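Local structure of integral membrane indolylacetylinositol arabinosyltransferase EmbC (Mycolicibacterium smegmatis, 7BVE) at residues A[92-97]-A[181-186]; A[99-104]-A[1015-1020]; A[103-108]-A[119-124]. The protein probably transfers arabinose units in building cell-wall arabinan, as a membrane-embedded glycosyltransferase of the emb family. All blocks are in the same frame, centred on the assembly; numbering follows the deposited sequence.

The three contacts lie close together on one side of the chain, their centres about 9 Å (contacts 1 and 2), 10 Å (1 and 3) and 12 Å (2 and 3) apart. Contacts 1 and 3 belong wholly to the concanavalin-like domain and share a four-stranded antiparallel sheet in which strands 90-93 and 107-112 are neighbours. Contact 2 starts from the loop joining those two strands and reaches helix 1016-1019 of the C-terminal domain, more than 900 residues onward. Contact 3 begins on Ile-103 and Asp-104, which end the loop segment of contact 2. The cluster thus ties the edge of the four-stranded sheet, at strand 90-93 and the loop after it, to the C-terminal domain.

Contact 1 of 3, residues A[92-97]-A[181-186]; sequences LSTVPK and PQIVGV
Thr-94 meets the 181-186 loop with its backbone carbonyl and its hydroxyl, at the point where strand 90-93 of the concanavalin-like domain's four-stranded antiparallel sheet gives way to a loop. Val-184 N donates to Thr-94 O over 3.1 Å, with a nearly straight N-H...O angle of 173°. Thr-94 OG1 donates to Gln-182 O at 2.9 Å, arriving tilted from the carbonyl plane. Two CA-H...O contacts add to the join: Thr-94 CA to Gly-185 O, and Val-186 CA to Ser-93 O at 3.4 Å. Threonine suits the place because it also has a methyl, CG2, which lies against Ile-183 CG1 (4.0 Å). Its chi1 of 64° sets OG1 between the backbone N and carbonyl carbon, aiming it at Gln-182 while CG2 goes to the isoleucine.

Beside these bonds Val-184 makes apolar contacts. It puts CG2 against Pro-96 CD at 3.8 Å, and the rigid proline ring crosses the valine at about a right angle. Gly-185 has a positive phi of 142°, where a side chain would be jammed against the preceding carbonyl oxygen.

Further out, Leu-107 N bonds to Thr-94 OG1, so the hydroxyl links the loop to the next strand, while Gly-1014 O accepts from Gln-182 NE2.

Contact 2 of 3, residues A[99-104]-A[1015-1020]; sequences APKAID and ITELLL
Leu-1018 supplies most of the apolar contact, reaching from the short helix 1016-1019 to the loop at 99-104. One branch does the touching: its CD2 methyl lies 3.8 Å from Lys-101 CB and 4.2 Å from Ala-99 CB. A chi1 of -62° sets CG beside the backbone N; with chi2 at 178° CD1 continues the chain, and CD2, the branch turned off it, is the methyl that meets the turn. Leucine is long enough to span the gap, and the small Ala-99 lets the helix come close: Ala-99 CB lies 3.8 Å from Leu-1018 O.

Backbone polar groups add packing here, with no hydrogen bond joining the two segments. CD2 of Leu-1018 also sits 3.7 Å from Lys-101 O. The loop is shaped by a type I turn from Ala-99 to Ala-102, in which Pro-100, its phi of -69° fixed by the ring, suits the second position.

Charge plays a looser part at the rim. Lys-101 NZ stays 6.1 Å from Glu-1017 OE2, too far for a salt bridge, though the opposite charges may attract weakly. Glu-1017 OE1 has a long, weak ion pair with Arg-105.

The arrangement is an interdomain packing contact, a helical turn of the C-terminal domain against a beta turn of the concanavalin-like domain.

Contact 3 of 3, residues A[103-108]-A[119-124]; sequences IDRGLL and IVRNTP
Arg-121 brings its guanidinium to the backbone of Asp-104 and Arg-105: Arg-105 O lies over one face, offset toward the rim and 3.2 Å above the plane, without a hydrogen bond. Asp-104 O approaches obliquely and takes a weak hydrogen bond from NH1 at 3.4 Å. The stronger tie lies outside the segments, where NH2 donates to Arg-180 O. Bends at chi2 and chi3 fold the chain back over the loop at Asp-104 and Arg-105, although the CB points away from segment 103-108; a long, flexible arginine can do this and bring NH1 and NH2 to two different backbone oxygens. The side chains of Arg-105 and Arg-121 cross, guanidinium planes 31° apart, without contact between charged atoms; the cation-pi partner of Arg-105 is Tyr-1007.

The Asn-122 amide packs alongside Asp-104 CB, pointing the same way, its plane 73° from the carboxylate. Asn-122 holds a left-handed position of a type I' turn, a conformation asparagine takes readily; Arg-121 adopts one as well. Thr-123 closes the turn, giving both N and OG1 to Val-120 O.

Backbone bonding begins with Arg-121 N to Gly-106 O (3.3 Å, 161°). Leu-107 and Val-120 form an antiparallel non-hydrogen-bonded pair, CG of the leucine 4.0 Å from CG2 of the valine. Beta-branched Ile-119 meets Ile-103 instead, its CG2 3.6 Å from Ile-103 CD1.

All this is the open end of the hairpin of strands 107-112 and 115-120, where the turn leads into strand 123-129. Leu-107 and Val-120 pack on Phe-143 of strand 140-145 in the seven-stranded sheet, while strand 90-93 lies along the other edge of strand 107-112.

Contact 1 of 3, residues A[92-97]-A[181-186]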
loop_
_atom_site.group_PDB
_atom_site.type_symbol
_atom_site.label_atom_id
_atom_site.label_comp_id
_atom_site.label_asym_id
_atom_site.label_seq_id
_atom_site.Cartn_x
_atom_site.Cartn_y
_atom_site.Cartn_z
ATOM N N LEU A 92 -20.576 -29.089 -35.983
ATOM C CA LEU A 92 -21.413 -28.507 -34.954
ATOM C C LEU A 92 -20.488 -27.858 -33.943
ATOM O O LEU A 92 -19.347 -28.283 -33.779
ATOM C CB LEU A 92 -22.290 -29.576 -34.305
ATOM C CG LEU A 92 -23.459 -29.232 -33.403
ATOM C CD1 LEU A 92 -24.489 -30.288 -33.638
ATOM C CD2 LEU A 92 -23.051 -29.225 -31.951
ATOM N N SER A 93 -20.985 -26.828 -33.275
ATOM C CA SER A 93 -20.180 -26.064 -32.338
ATOM C C SER A 93 -21.115 -25.306 -31.416
ATOM O O SER A 93 -22.301 -25.154 -31.705
ATOM C CB SER A 93 -19.253 -25.097 -33.066
ATOM O OG SER A 93 -18.523 -24.313 -32.150
ATOM N N THR A 94 -20.576 -24.848 -30.292
ATOM C CA THR A 94 -21.271 -23.884 -29.458
ATOM C C THR A 94 -20.540 -22.555 -29.392
ATOM O O THR A 94 -20.996 -21.644 -28.703
ATOM C CB THR A 94 -21.489 -24.425 -28.039
ATOM O OG1 THR A 94 -20.233 -24.640 -27.395
ATOM C CG2 THR A 94 -22.260 -25.719 -28.070
ATOM N N VAL A 95 -19.410 -22.432 -30.084
ATOM C CA VAL A 95 -18.662 -21.181 -30.216
ATOM C C VAL A 95 -18.222 -21.028 -31.662
ATOM O O VAL A 95 -18.108 -22.015 -32.400
ATOM C CB VAL A 95 -17.426 -21.162 -29.292
ATOM C CG1 VAL A 95 -17.826 -21.025 -27.842
ATOM C CG2 VAL A 95 -16.660 -22.433 -29.467
ATOM N N PRO A 96 -18.000 -19.790 -32.115
ATOM C CA PRO A 96 -17.482 -19.610 -33.480
ATOM C C PRO A 96 -16.020 -20.022 -33.529
ATOM O O PRO A 96 -15.226 -19.595 -32.693
ATOM C CB PRO A 96 -17.651 -18.110 -33.732
ATOM C CG PRO A 96 -18.616 -17.667 -32.759
ATOM C CD PRO A 96 -18.384 -18.489 -31.546
ATOM N N LYS A 97 -15.658 -20.832 -34.531
ATOM C CA LYS A 97 -14.316 -21.399 -34.609
ATOM C C LYS A 97 -13.232 -20.361 -34.878
ATOM O O LYS A 97 -12.050 -20.662 -34.682
ATOM C CB LYS A 97 -14.261 -22.462 -35.701
ATOM C CG LYS A 97 -14.427 -21.892 -37.093
ATOM C CD LYS A 97 -14.414 -22.967 -38.150
ATOM C CE LYS A 97 -14.565 -22.376 -39.534
ATOM N NZ LYS A 97 -14.617 -23.433 -40.574
ATOM N N PRO A 181 -19.495 -27.090 -21.427
ATOM C CA PRO A 181 -19.025 -26.107 -22.398
ATOM C C PRO A 181 -19.821 -24.814 -22.342
ATOM O O PRO A 181 -20.994 -24.788 -21.971
ATOM C CB PRO A 181 -19.238 -26.824 -23.733
ATOM C CG PRO A 181 -20.355 -27.727 -23.484
ATOM C CD PRO A 181 -20.217 -28.192 -22.079
ATOM N N GLN A 182 -19.159 -23.725 -22.723
ATOM C CA GLN A 182 -19.819 -22.435 -22.828
ATOM C C GLN A 182 -20.550 -22.315 -24.157
ATOM O O GLN A 182 -20.027 -22.693 -25.206
ATOM C CB GLN A 182 -18.806 -21.306 -22.660
ATOM C CG GLN A 182 -19.395 -19.923 -22.798
ATOM C CD GLN A 182 -18.440 -18.823 -22.436
ATOM O OE1 GLN A 182 -17.323 -19.073 -22.011
ATOM N NE2 GLN A 182 -18.874 -17.588 -22.615
ATOM N N ILE A 183 -21.776 -21.795 -24.107
ATOM C CA ILE A 183 -22.647 -21.692 -25.269
ATOM C C ILE A 183 -22.876 -20.222 -25.574
ATOM O O ILE A 183 -23.275 -19.458 -24.692
ATOM C CB ILE A 183 -23.980 -22.414 -25.024
ATOM C CG1 ILE A 183 -23.736 -23.896 -24.791
ATOM C CG2 ILE A 183 -24.894 -22.238 -26.188
ATOM C CD1 ILE A 183 -24.938 -24.628 -24.327
ATOM N N VAL A 184 -22.588 -19.820 -26.814
ATOM C CA VAL A 184 -22.905 -18.483 -27.306
ATOM C C VAL A 184 -23.758 -18.620 -28.559
ATOM O O VAL A 184 -23.948 -17.656 -29.303
ATOM C CB VAL A 184 -21.646 -17.642 -27.590
ATOM C CG1 VAL A 184 -20.857 -17.407 -26.337
ATOM C CG2 VAL A 184 -20.786 -18.303 -28.611
ATOM N N GLY A 185 -24.288 -19.811 -28.794
ATOM C CA GLY A 185 -25.089 -20.072 -29.971
ATOM C C GLY A 185 -24.782 -21.459 -30.469
ATOM O O GLY A 185 -24.012 -22.157 -29.824
ATOM N N VAL A 186 -25.367 -21.895 -31.576
ATOM C CA VAL A 186 -25.048 -23.192 -32.162
ATOM C C VAL A 186 -24.688 -22.952 -33.616
ATOM O O VAL A 186 -25.558 -22.608 -34.422
ATOM C CB VAL A 186 -26.200 -24.194 -32.040
ATOM C CG1 VAL A 186 -25.842 -25.488 -32.731
ATOM C CG2 VAL A 186 -26.533 -24.465 -30.590
#

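Contact 2 of 3, residues A[99-104]-A[1015-1020]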
loop_
_atom_site.group_PDB
_atom_site.type_symbol
_atom_site.label_atom_id
_atom_site.label_comp_id
_atom_site.label_asym_id
_atom_site.label_seq_id
_atom_site.Cartn_x
_atom_site.Cartn_y
_atom_site.Cartn_z
ATOM N N ALA A 99 -12.772 -17.573 -33.249
ATOM C CA ALA A 99 -12.378 -16.885 -32.034
ATOM C C ALA A 99 -11.070 -17.458 -31.488
ATOM O O ALA A 99 -10.765 -18.635 -31.700
ATOM C CB ALA A 99 -13.478 -17.000 -30.989
ATOM N N PRO A 100 -10.262 -16.635 -30.814
ATOM C CA PRO A 100 -9.007 -17.161 -30.257
ATOM C C PRO A 100 -9.213 -18.124 -29.104
ATOM O O PRO A 100 -8.445 -19.082 -28.960
ATOM C CB PRO A 100 -8.274 -15.892 -29.807
ATOM C CG PRO A 100 -8.869 -14.807 -30.614
ATOM C CD PRO A 100 -10.300 -15.167 -30.772
ATOM N N LYS A 101 -10.227 -17.896 -28.277
ATOM C CA LYS A 101 -10.491 -18.709 -27.101
ATOM C C LYS A 101 -11.613 -19.707 -27.322
ATOM O O LYS A 101 -12.211 -20.173 -26.354
ATOM C CB LYS A 101 -10.836 -17.812 -25.917
ATOM C CG LYS A 101 -9.754 -16.843 -25.526
ATOM C CD LYS A 101 -8.573 -17.555 -24.915
ATOM C CE LYS A 101 -7.558 -16.555 -24.408
ATOM N NZ LYS A 101 -6.370 -17.222 -23.826
ATOM N N ALA A 102 -11.922 -20.030 -28.570
ATOM C CA ALA A 102 -13.031 -20.924 -28.854
ATOM C C ALA A 102 -12.712 -22.371 -28.558
ATOM O O ALA A 102 -13.633 -23.166 -28.366
ATOM C CB ALA A 102 -13.431 -20.806 -30.313
ATOM N N ILE A 103 -11.436 -22.732 -28.534
ATOM C CA ILE A 103 -11.040 -24.119 -28.354
ATOM C C ILE A 103 -10.991 -24.519 -26.883
ATOM O O ILE A 103 -11.326 -25.667 -26.556
ATOM C CB ILE A 103 -9.694 -24.371 -29.072
ATOM C CG1 ILE A 103 -9.338 -25.854 -29.083
ATOM C CG2 ILE A 103 -8.575 -23.487 -28.517
ATOM C CD1 ILE A 103 -10.316 -26.693 -29.839
ATOM N N ASP A 104 -10.674 -23.591 -25.981
ATOM C CA ASP A 104 -10.522 -23.908 -24.570
ATOM C C ASP A 104 -11.689 -23.435 -23.722
ATOM O O ASP A 104 -11.546 -23.318 -22.503
ATOM C CB ASP A 104 -9.215 -23.326 -24.033
ATOM C CG ASP A 104 -9.079 -21.859 -24.319
ATOM O OD1 ASP A 104 -9.878 -21.336 -25.112
ATOM O OD2 ASP A 104 -8.184 -21.216 -23.735
ATOM N N ILE A 1015 -18.589 -12.978 -23.053
ATOM C CA ILE A 1015 -19.510 -13.415 -24.089
ATOM C C ILE A 1015 -19.182 -12.767 -25.425
ATOM O O ILE A 1015 -19.129 -13.436 -26.453
ATOM C CB ILE A 1015 -20.965 -13.115 -23.670
ATOM C CG1 ILE A 1015 -21.294 -13.778 -22.346
ATOM C CG2 ILE A 1015 -21.922 -13.633 -24.699
ATOM C CD1 ILE A 1015 -22.595 -13.337 -21.777
ATOM N N THR A 1016 -18.949 -11.456 -25.426
ATOM C CA THR A 1016 -18.591 -10.750 -26.647
ATOM C C THR A 1016 -17.155 -11.008 -27.066
ATOM O O THR A 1016 -16.784 -10.669 -28.192
ATOM C CB THR A 1016 -18.803 -9.251 -26.473
ATOM O OG1 THR A 1016 -17.878 -8.752 -25.506
ATOM C CG2 THR A 1016 -20.205 -8.977 -25.986
ATOM N N GLU A 1017 -16.340 -11.579 -26.185
ATOM C CA GLU A 1017 -14.992 -11.997 -26.532
ATOM C C GLU A 1017 -14.997 -13.177 -27.493
ATOM O O GLU A 1017 -14.062 -13.329 -28.283
ATOM C CB GLU A 1017 -14.250 -12.345 -25.246
ATOM C CG GLU A 1017 -12.781 -12.624 -25.369
ATOM C CD GLU A 1017 -12.145 -12.917 -24.025
ATOM O OE1 GLU A 1017 -12.873 -12.947 -23.013
ATOM O OE2 GLU A 1017 -10.913 -13.106 -23.979
ATOM N N LEU A 1018 -16.042 -13.999 -27.459
ATOM C CA LEU A 1018 -16.160 -15.171 -28.309
ATOM C C LEU A 1018 -17.111 -14.989 -29.472
ATOM O O LEU A 1018 -16.949 -15.654 -30.490
ATOM C CB LEU A 1018 -16.643 -16.370 -27.492
ATOM C CG LEU A 1018 -15.746 -16.837 -26.357
ATOM C CD1 LEU A 1018 -16.407 -17.973 -25.639
ATOM C CD2 LEU A 1018 -14.416 -17.256 -26.899
ATOM N N LEU A 1019 -18.098 -14.120 -29.348
ATOM C CA LEU A 1019 -19.156 -14.039 -30.337
ATOM C C LEU A 1019 -18.897 -12.979 -31.393
ATOM O O LEU A 1019 -19.276 -13.165 -32.554
ATOM C CB LEU A 1019 -20.483 -13.760 -29.633
ATOM C CG LEU A 1019 -21.754 -13.739 -30.466
ATOM C CD1 LEU A 1019 -21.996 -15.092 -31.056
ATOM C CD2 LEU A 1019 -22.902 -13.326 -29.620
ATOM N N LEU A 1020 -18.238 -11.885 -31.021
ATOM C CA LEU A 1020 -18.123 -10.684 -31.829
ATOM C C LEU A 1020 -16.659 -10.303 -31.983
ATOM O O LEU A 1020 -15.826 -10.626 -31.137
ATOM C CB LEU A 1020 -18.879 -9.526 -31.176
ATOM C CG LEU A 1020 -20.372 -9.690 -30.939
ATOM C CD1 LEU A 1020 -20.866 -8.592 -30.063
ATOM C CD2 LEU A 1020 -21.119 -9.681 -32.234
#

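Contact 3 of 3, residues A[103-108]-A[119-124]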
loop_
_atom_site.group_PDB
_atom_site.type_symbol
_atom_site.label_atom_id
_atom_site.label_comp_id
_atom_site.label_asym_id
_atom_site.label_seq_id
_atom_site.Cartn_x
_atom_site.Cartn_y
_atom_site.Cartn_z
ATOM N N ILE A 103 -11.436 -22.732 -28.534
ATOM C CA ILE A 103 -11.040 -24.119 -28.354
ATOM C C ILE A 103 -10.991 -24.519 -26.883
ATOM O O ILE A 103 -11.326 -25.667 -26.556
ATOM C CB ILE A 103 -9.694 -24.371 -29.072
ATOM C CG1 ILE A 103 -9.338 -25.854 -29.083
ATOM C CG2 ILE A 103 -8.575 -23.487 -28.517
ATOM C CD1 ILE A 103 -10.316 -26.693 -29.839
ATOM N N ASP A 104 -10.674 -23.591 -25.981
ATOM C CA ASP A 104 -10.522 -23.908 -24.570
ATOM C C ASP A 104 -11.689 -23.435 -23.722
ATOM O O ASP A 104 -11.546 -23.318 -22.503
ATOM C CB ASP A 104 -9.215 -23.326 -24.033
ATOM C CG ASP A 104 -9.079 -21.859 -24.319
ATOM O OD1 ASP A 104 -9.878 -21.336 -25.112
ATOM O OD2 ASP A 104 -8.184 -21.216 -23.735
ATOM N N ARG A 105 -12.838 -23.143 -24.332
ATOM C CA ARG A 105 -14.033 -22.768 -23.581
ATOM C C ARG A 105 -15.305 -23.451 -24.040
ATOM O O ARG A 105 -16.253 -23.500 -23.264
ATOM C CB ARG A 105 -14.261 -21.254 -23.618
ATOM C CG ARG A 105 -13.213 -20.462 -22.877
ATOM C CD ARG A 105 -13.488 -18.993 -22.867
ATOM N NE ARG A 105 -12.358 -18.272 -22.299
ATOM C CZ ARG A 105 -12.291 -16.951 -22.198
ATOM N NH1 ARG A 105 -13.300 -16.203 -22.612
ATOM N NH2 ARG A 105 -11.218 -16.380 -21.677
ATOM N N GLY A 106 -15.366 -23.976 -25.247
ATOM C CA GLY A 106 -16.616 -24.513 -25.741
ATOM C C GLY A 106 -16.520 -25.903 -26.322
ATOM O O GLY A 106 -15.632 -26.674 -25.965
ATOM N N LEU A 107 -17.435 -26.232 -27.220
ATOM C CA LEU A 107 -17.538 -27.560 -27.798
ATOM C C LEU A 107 -17.350 -27.490 -29.302
ATOM O O LEU A 107 -17.747 -26.514 -29.938
ATOM C CB LEU A 107 -18.899 -28.164 -27.483
ATOM C CG LEU A 107 -19.251 -29.628 -27.720
ATOM C CD1 LEU A 107 -20.255 -29.899 -26.694
ATOM C CD2 LEU A 107 -19.873 -29.889 -29.059
ATOM N N LEU A 108 -16.765 -28.542 -29.869
ATOM C CA LEU A 108 -16.527 -28.641 -31.300
ATOM C C LEU A 108 -16.595 -30.098 -31.723
ATOM O O LEU A 108 -16.098 -30.977 -31.022
ATOM C CB LEU A 108 -15.164 -28.061 -31.688
ATOM C CG LEU A 108 -14.910 -26.556 -31.640
ATOM C CD1 LEU A 108 -13.451 -26.278 -31.787
ATOM C CD2 LEU A 108 -15.650 -25.885 -32.753
ATOM N N ILE A 119 -13.857 -31.834 -29.482
ATOM C CA ILE A 119 -13.017 -31.265 -28.389
ATOM C C ILE A 119 -13.937 -30.521 -27.418
ATOM O O ILE A 119 -14.580 -29.540 -27.841
ATOM C CB ILE A 119 -11.923 -30.341 -28.960
ATOM C CG1 ILE A 119 -10.902 -31.113 -29.800
ATOM C CG2 ILE A 119 -11.255 -29.544 -27.848
ATOM C CD1 ILE A 119 -9.966 -30.232 -30.592
ATOM N N VAL A 120 -13.989 -30.987 -26.167
ATOM C CA VAL A 120 -14.835 -30.337 -25.125
ATOM C C VAL A 120 -13.897 -29.781 -24.051
ATOM O O VAL A 120 -13.125 -30.573 -23.474
ATOM C CB VAL A 120 -15.850 -31.329 -24.526
ATOM C CG1 VAL A 120 -16.643 -30.708 -23.387
ATOM C CG2 VAL A 120 -16.785 -31.890 -25.587
ATOM N N ARG A 121 -13.989 -28.475 -23.789
ATOM C CA ARG A 121 -13.133 -27.809 -22.773
ATOM C C ARG A 121 -11.663 -28.189 -22.994
ATOM O O ARG A 121 -11.039 -28.674 -22.027
ATOM C CB ARG A 121 -13.588 -28.188 -21.360
ATOM C CG ARG A 121 -12.844 -27.460 -20.251
ATOM C CD ARG A 121 -13.083 -25.962 -20.289
ATOM N NE ARG A 121 -14.493 -25.628 -20.145
ATOM C CZ ARG A 121 -14.976 -24.391 -20.136
ATOM N NH1 ARG A 121 -14.157 -23.360 -20.263
ATOM N NH2 ARG A 121 -16.274 -24.188 -20.002
ATOM N N ASN A 122 -11.153 -28.017 -24.223
ATOM C CA ASN A 122 -9.716 -28.296 -24.525
ATOM C C ASN A 122 -9.260 -29.739 -24.320
ATOM O O ASN A 122 -8.063 -29.953 -24.327
ATOM C CB ASN A 122 -8.727 -27.363 -23.831
ATOM C CG ASN A 122 -7.783 -26.727 -24.815
ATOM O OD1 ASN A 122 -7.601 -27.232 -25.915
ATOM N ND2 ASN A 122 -7.218 -25.599 -24.439
ATOM N N THR A 123 -10.141 -30.700 -24.131
ATOM C CA THR A 123 -9.631 -32.058 -23.913
ATOM C C THR A 123 -10.398 -33.009 -24.801
ATOM O O THR A 123 -11.534 -33.099 -24.566
ATOM C CB THR A 123 -9.997 -32.477 -22.492
ATOM O OG1 THR A 123 -11.403 -32.664 -22.388
ATOM C CG2 THR A 123 -9.578 -31.486 -21.434
ATOM N N PRO A 124 -9.839 -33.904 -25.623
ATOM C CA PRO A 124 -10.673 -34.720 -26.483
ATOM C C PRO A 124 -11.542 -35.709 -25.712
ATOM O O PRO A 124 -11.161 -36.113 -24.699
ATOM C CB PRO A 124 -9.680 -35.471 -27.358
ATOM C CG PRO A 124 -8.426 -34.675 -27.198
ATOM C CD PRO A 124 -8.442 -34.223 -25.758
#